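Long-range contacts in EH1AB1 (Metagenome, PDB 6I8F), which hydrolyses esters, probably through the serine-histidine-aspartate triad usual in enzymes of the alpha/beta hydrolase fold: residues Gly57-Pro62 / Ser304-Leu309; Arg118-Lys123 / Asp317-Val322. One frame throughout, in Å; residues are numbered along the deposited sequence.

Interaction 1: Gly57-Pro62 / Ser304-Leu309; sequences GEADPP and SLTRFL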
# COMPACT_ATOMS: atom_id res chain seq x y z
N GLY A 57 -7.50 24.77 6.01
CA GLY A 57 -6.70 23.73 6.66
C GLY A 57 -6.02 22.78 5.67
O GLY A 57 -5.21 21.96 6.06
N GLU A 58 -6.39 22.86 4.38
CA GLU A 58 -5.68 22.16 3.33
C GLU A 58 -4.39 22.91 3.01
O GLU A 58 -4.32 24.13 3.15
CB GLU A 58 -6.46 22.14 2.02
CG GLU A 58 -7.74 21.34 2.04
CD GLU A 58 -8.17 20.96 0.64
OE1 GLU A 58 -8.54 21.89 -0.13
OE2 GLU A 58 -8.05 19.75 0.28
N ALA A 59 -3.39 22.17 2.54
CA ALA A 59 -2.21 22.74 1.89
C ALA A 59 -2.65 23.66 0.74
O ALA A 59 -3.76 23.52 0.21
CB ALA A 59 -1.32 21.62 1.39
N ASP A 60 -1.77 24.57 0.32
CA ASP A 60 -2.04 25.42 -0.84
C ASP A 60 -2.28 24.56 -2.07
O ASP A 60 -1.62 23.54 -2.26
CB ASP A 60 -0.90 26.39 -1.10
CG ASP A 60 -0.84 27.50 -0.07
OD1 ASP A 60 -1.86 27.76 0.59
OD2 ASP A 60 0.24 28.08 0.07
N PRO A 61 -3.25 24.93 -2.94
CA PRO A 61 -3.58 24.12 -4.10
C PRO A 61 -2.45 24.07 -5.11
O PRO A 61 -2.01 25.10 -5.60
CB PRO A 61 -4.82 24.81 -4.69
CG PRO A 61 -4.71 26.24 -4.20
CD PRO A 61 -4.13 26.11 -2.81
N PRO A 62 -1.95 22.86 -5.48
CA PRO A 62 -0.99 22.75 -6.58
C PRO A 62 -1.69 22.98 -7.92
O PRO A 62 -2.92 22.72 -8.07
CB PRO A 62 -0.45 21.32 -6.47
CG PRO A 62 -1.57 20.55 -5.80
CD PRO A 62 -2.34 21.55 -4.96
N SER A 304 -6.75 15.57 4.70
CA SER A 304 -7.06 16.86 4.10
C SER A 304 -6.66 18.03 5.00
O SER A 304 -6.82 19.16 4.57
CB SER A 304 -8.52 16.93 3.72
OG SER A 304 -9.34 16.78 4.86
N LEU A 305 -6.10 17.78 6.18
CA LEU A 305 -5.59 18.87 7.05
C LEU A 305 -4.11 19.12 6.77
O LEU A 305 -3.30 19.29 7.69
CB LEU A 305 -5.80 18.50 8.52
CG LEU A 305 -7.25 18.59 9.00
CD1 LEU A 305 -7.43 17.83 10.31
CD2 LEU A 305 -7.68 20.04 9.14
N THR A 306 -3.77 19.22 5.48
CA THR A 306 -2.40 19.11 5.04
C THR A 306 -1.65 20.45 5.17
O THR A 306 -0.47 20.50 4.89
CB THR A 306 -2.37 18.52 3.63
OG1 THR A 306 -3.30 19.23 2.81
CG2 THR A 306 -2.72 17.05 3.65
N ARG A 307 -2.32 21.51 5.63
CA ARG A 307 -1.63 22.74 6.04
C ARG A 307 -0.82 22.49 7.32
O ARG A 307 0.29 22.99 7.47
CB ARG A 307 -2.63 23.87 6.31
CG ARG A 307 -1.99 25.12 6.87
CD ARG A 307 -3.01 26.22 7.01
NE ARG A 307 -2.46 27.33 7.75
CZ ARG A 307 -3.11 28.45 8.03
NH1 ARG A 307 -4.37 28.60 7.65
NH2 ARG A 307 -2.48 29.41 8.70
N PHE A 308 -1.40 21.69 8.22
CA PHE A 308 -0.89 21.46 9.56
C PHE A 308 -0.15 20.13 9.68
O PHE A 308 0.76 20.04 10.49
CB PHE A 308 -2.03 21.50 10.57
CG PHE A 308 -2.75 22.82 10.59
CD1 PHE A 308 -2.15 23.93 11.16
CD2 PHE A 308 -3.99 22.96 10.00
CE1 PHE A 308 -2.81 25.15 11.18
CE2 PHE A 308 -4.63 24.18 10.00
CZ PHE A 308 -4.04 25.27 10.60
N LEU A 309 -0.59 19.10 8.94
CA LEU A 309 -0.08 17.74 9.10
C LEU A 309 0.56 17.26 7.78
O LEU A 309 -0.12 16.89 6.82
CB LEU A 309 -1.21 16.80 9.55
CG LEU A 309 -1.95 17.21 10.83
CD1 LEU A 309 -3.06 16.23 11.16
CD2 LEU A 309 -0.99 17.34 12.01
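Thr306 and Arg307 meet Gly57 and Ala59 where two loops of the alpha/beta hydrolase fold come together, one leaving helix 43-55 and the other bending through an inverse gamma turn centred on Leu305 toward helix 310-327. Two hydrogen bonds running in opposite directions join them. Arg307 N gives to Gly57 O (3.0 Å), while Ala59 N gives to Thr306 OG1 at 3.0 Å in a nearly straight bond. The hydroxyl can accept there because Thr306 OG1 lies between its backbone N and carbonyl carbon (chi1 49°). Threonine suits the place twice over: its side chain also packs on Leu313 and Asn316. Alanine offers a small methyl, Ala59 CB, which rests beside the same hydroxyl and touches Leu313. Gly57 is buried, and with no side chain its CA comes within 4.0 Å of Phe308 CE2, oblique to a ring that Arg307 CG covers on one face. Arg307 runs out extended, its CB near Gly57 O and Glu58 O, to a salt bridge with Asp56. Glu58 turns its carboxylate to Thr116 and the Ser115 amide at the start of helix 114-124. Closer in, Glu58 CA sends a CH...O contact of 3.4 Å to Ser304 O.

Interaction 2: Arg118-Lys123 / Asp317-Val322; sequences RRLANK and DEAAAV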
# COMPACT_ATOMS: atom_id res chain seq x y z
N ARG A 118 -6.51 17.93 -6.14
CA ARG A 118 -5.47 18.40 -7.07
C ARG A 118 -4.22 17.53 -6.91
O ARG A 118 -3.65 17.06 -7.90
CB ARG A 118 -5.14 19.88 -6.84
CG ARG A 118 -6.18 20.85 -7.39
CD ARG A 118 -5.98 22.23 -6.80
NE ARG A 118 -6.86 23.24 -7.40
CZ ARG A 118 -6.56 23.97 -8.48
NH1 ARG A 118 -5.37 23.88 -9.05
NH2 ARG A 118 -7.48 24.78 -8.98
N ARG A 119 -3.81 17.33 -5.65
CA ARG A 119 -2.59 16.59 -5.35
C ARG A 119 -2.79 15.13 -5.78
O ARG A 119 -1.89 14.55 -6.36
CB ARG A 119 -2.20 16.70 -3.88
CG ARG A 119 -0.81 16.16 -3.57
CD ARG A 119 -0.35 16.44 -2.15
NE ARG A 119 0.98 15.89 -1.92
CZ ARG A 119 2.11 16.58 -1.95
NH1 ARG A 119 2.07 17.89 -2.11
NH2 ARG A 119 3.28 15.97 -1.79
N LEU A 120 -3.98 14.56 -5.51
CA LEU A 120 -4.22 13.16 -5.88
C LEU A 120 -4.11 12.99 -7.41
O LEU A 120 -3.56 12.01 -7.88
CB LEU A 120 -5.60 12.71 -5.39
CG LEU A 120 -5.73 12.50 -3.88
CD1 LEU A 120 -7.16 12.13 -3.52
CD2 LEU A 120 -4.77 11.44 -3.37
N ALA A 121 -4.66 13.95 -8.17
CA ALA A 121 -4.62 13.89 -9.64
C ALA A 121 -3.17 13.89 -10.12
O ALA A 121 -2.76 13.00 -10.86
CB ALA A 121 -5.42 15.01 -10.24
N ASN A 122 -2.39 14.88 -9.68
CA ASN A 122 -1.01 15.07 -10.13
C ASN A 122 -0.15 13.84 -9.79
O ASN A 122 0.61 13.38 -10.63
CB ASN A 122 -0.40 16.34 -9.55
CG ASN A 122 -0.93 17.60 -10.20
OD1 ASN A 122 -1.53 17.54 -11.27
ND2 ASN A 122 -0.70 18.75 -9.59
N LYS A 123 -0.32 13.29 -8.59
CA LYS A 123 0.53 12.23 -8.07
C LYS A 123 0.13 10.89 -8.69
O LYS A 123 0.99 10.06 -8.95
CB LYS A 123 0.43 12.16 -6.55
CG LYS A 123 1.01 13.35 -5.82
CD LYS A 123 2.52 13.36 -5.79
CE LYS A 123 3.06 14.64 -5.20
NZ LYS A 123 4.54 14.59 -5.11
N ASP A 317 0.04 11.17 -1.23
CA ASP A 317 0.98 10.64 -2.22
C ASP A 317 0.91 9.10 -2.27
O ASP A 317 0.98 8.51 -3.35
CB ASP A 317 2.39 11.15 -1.95
CG ASP A 317 2.51 12.66 -2.11
OD1 ASP A 317 1.52 13.28 -2.58
OD2 ASP A 317 3.57 13.22 -1.75
N GLU A 318 0.78 8.45 -1.10
CA GLU A 318 0.69 6.98 -1.06
C GLU A 318 -0.60 6.48 -1.73
O GLU A 318 -0.59 5.55 -2.52
CB GLU A 318 0.80 6.44 0.36
CG GLU A 318 0.72 4.93 0.39
CD GLU A 318 1.04 4.25 1.71
OE1 GLU A 318 1.26 4.95 2.73
OE2 GLU A 318 1.03 3.02 1.71
N ALA A 319 -1.74 7.09 -1.38
CA ALA A 319 -3.03 6.70 -1.96
C ALA A 319 -2.98 6.85 -3.49
O ALA A 319 -3.33 5.93 -4.24
CB ALA A 319 -4.12 7.54 -1.36
N ALA A 320 -2.50 8.01 -3.94
CA ALA A 320 -2.35 8.34 -5.36
C ALA A 320 -1.42 7.32 -6.04
O ALA A 320 -1.71 6.84 -7.13
CB ALA A 320 -1.82 9.75 -5.50
N ALA A 321 -0.30 7.01 -5.37
CA ALA A 321 0.73 6.14 -5.92
C ALA A 321 0.16 4.74 -6.15
O ALA A 321 0.39 4.15 -7.18
CB ALA A 321 1.90 6.09 -4.98
N VAL A 322 -0.57 4.22 -5.16
CA VAL A 322 -1.10 2.88 -5.23
C VAL A 322 -2.18 2.81 -6.33
O VAL A 322 -2.24 1.83 -7.09
CB VAL A 322 -1.64 2.43 -3.86
CG1 VAL A 322 -2.42 1.13 -3.94
CG2 VAL A 322 -0.53 2.33 -2.82
O HOH W 1 5.97 11.94 -3.74
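Lys123 crosses Asp317 and covers Ala320, bridging two helices of the alpha/beta hydrolase fold whose axes, over these segments, pass 8.4 Å apart at -42°. Its CB presses tightly on Ala320 CB (3.5 Å), a close approach that the small alanine makes possible. A bend at chi2 (-75°) carries the chain across the carboxylate: CG, CD and CE each pass close to Asp317 OD1, with CG at 3.3 Å. CE also sits over one face of the Arg119 guanidinium, offset toward its rim. At the tip, NZ makes a long salt bridge to Asp317 OD2 (3.8 Å), and a water links the same two atoms through weak hydrogen bonds.

The firmer grip on Asp317 is that of Arg119, extended from CG to NE and meeting the carboxylate side-on with its plane only 18° away. NE bonds to OD1 of Asp317 at 2.7 Å, somewhat tilted out of both planes, and NH2 meets the syn lone pair of Asp317 OD2 at 2.8 Å. Arginine suits this place because its NE and NH2 match the two carboxylate oxygens; together with the lysine they probably keep the buried aspartate ionised. Deeper in, Leu120 CD2 packs 4.0 Å from Ala320 CB and also touches Ala319, so the polar network borders an apolar seam. Helix 114-124 rests on strand 78-85 through Ala121 and Tyr84, whereas helix 310-327 packs Ala319 on Phe263 of strand 262-267 and meets Ala325 of the second subunit through Asp317.

From the N terminus, the chain leaves helix 43-55 and passes through 57-62, whose partner 304-309 comes 242 residues later; interaction 1 closes this long loop. Before that, helix 114-124 supplies 118-123, which waits 194 residues for 317-322 on the last helix. The segments alternate along the chain, so the two loops cross. The centres of interactions 1 and 2 lie about 14 Å apart, and the contacts touch: Pro62 O is probably hydrogen-bonded to Arg118 NH1, while Pro61 packs on the same arginine. Helix 114-124 thus joins both the loop after helix 43-55 and the C-terminal helix, and the loop 304-309 leads straight into that helix.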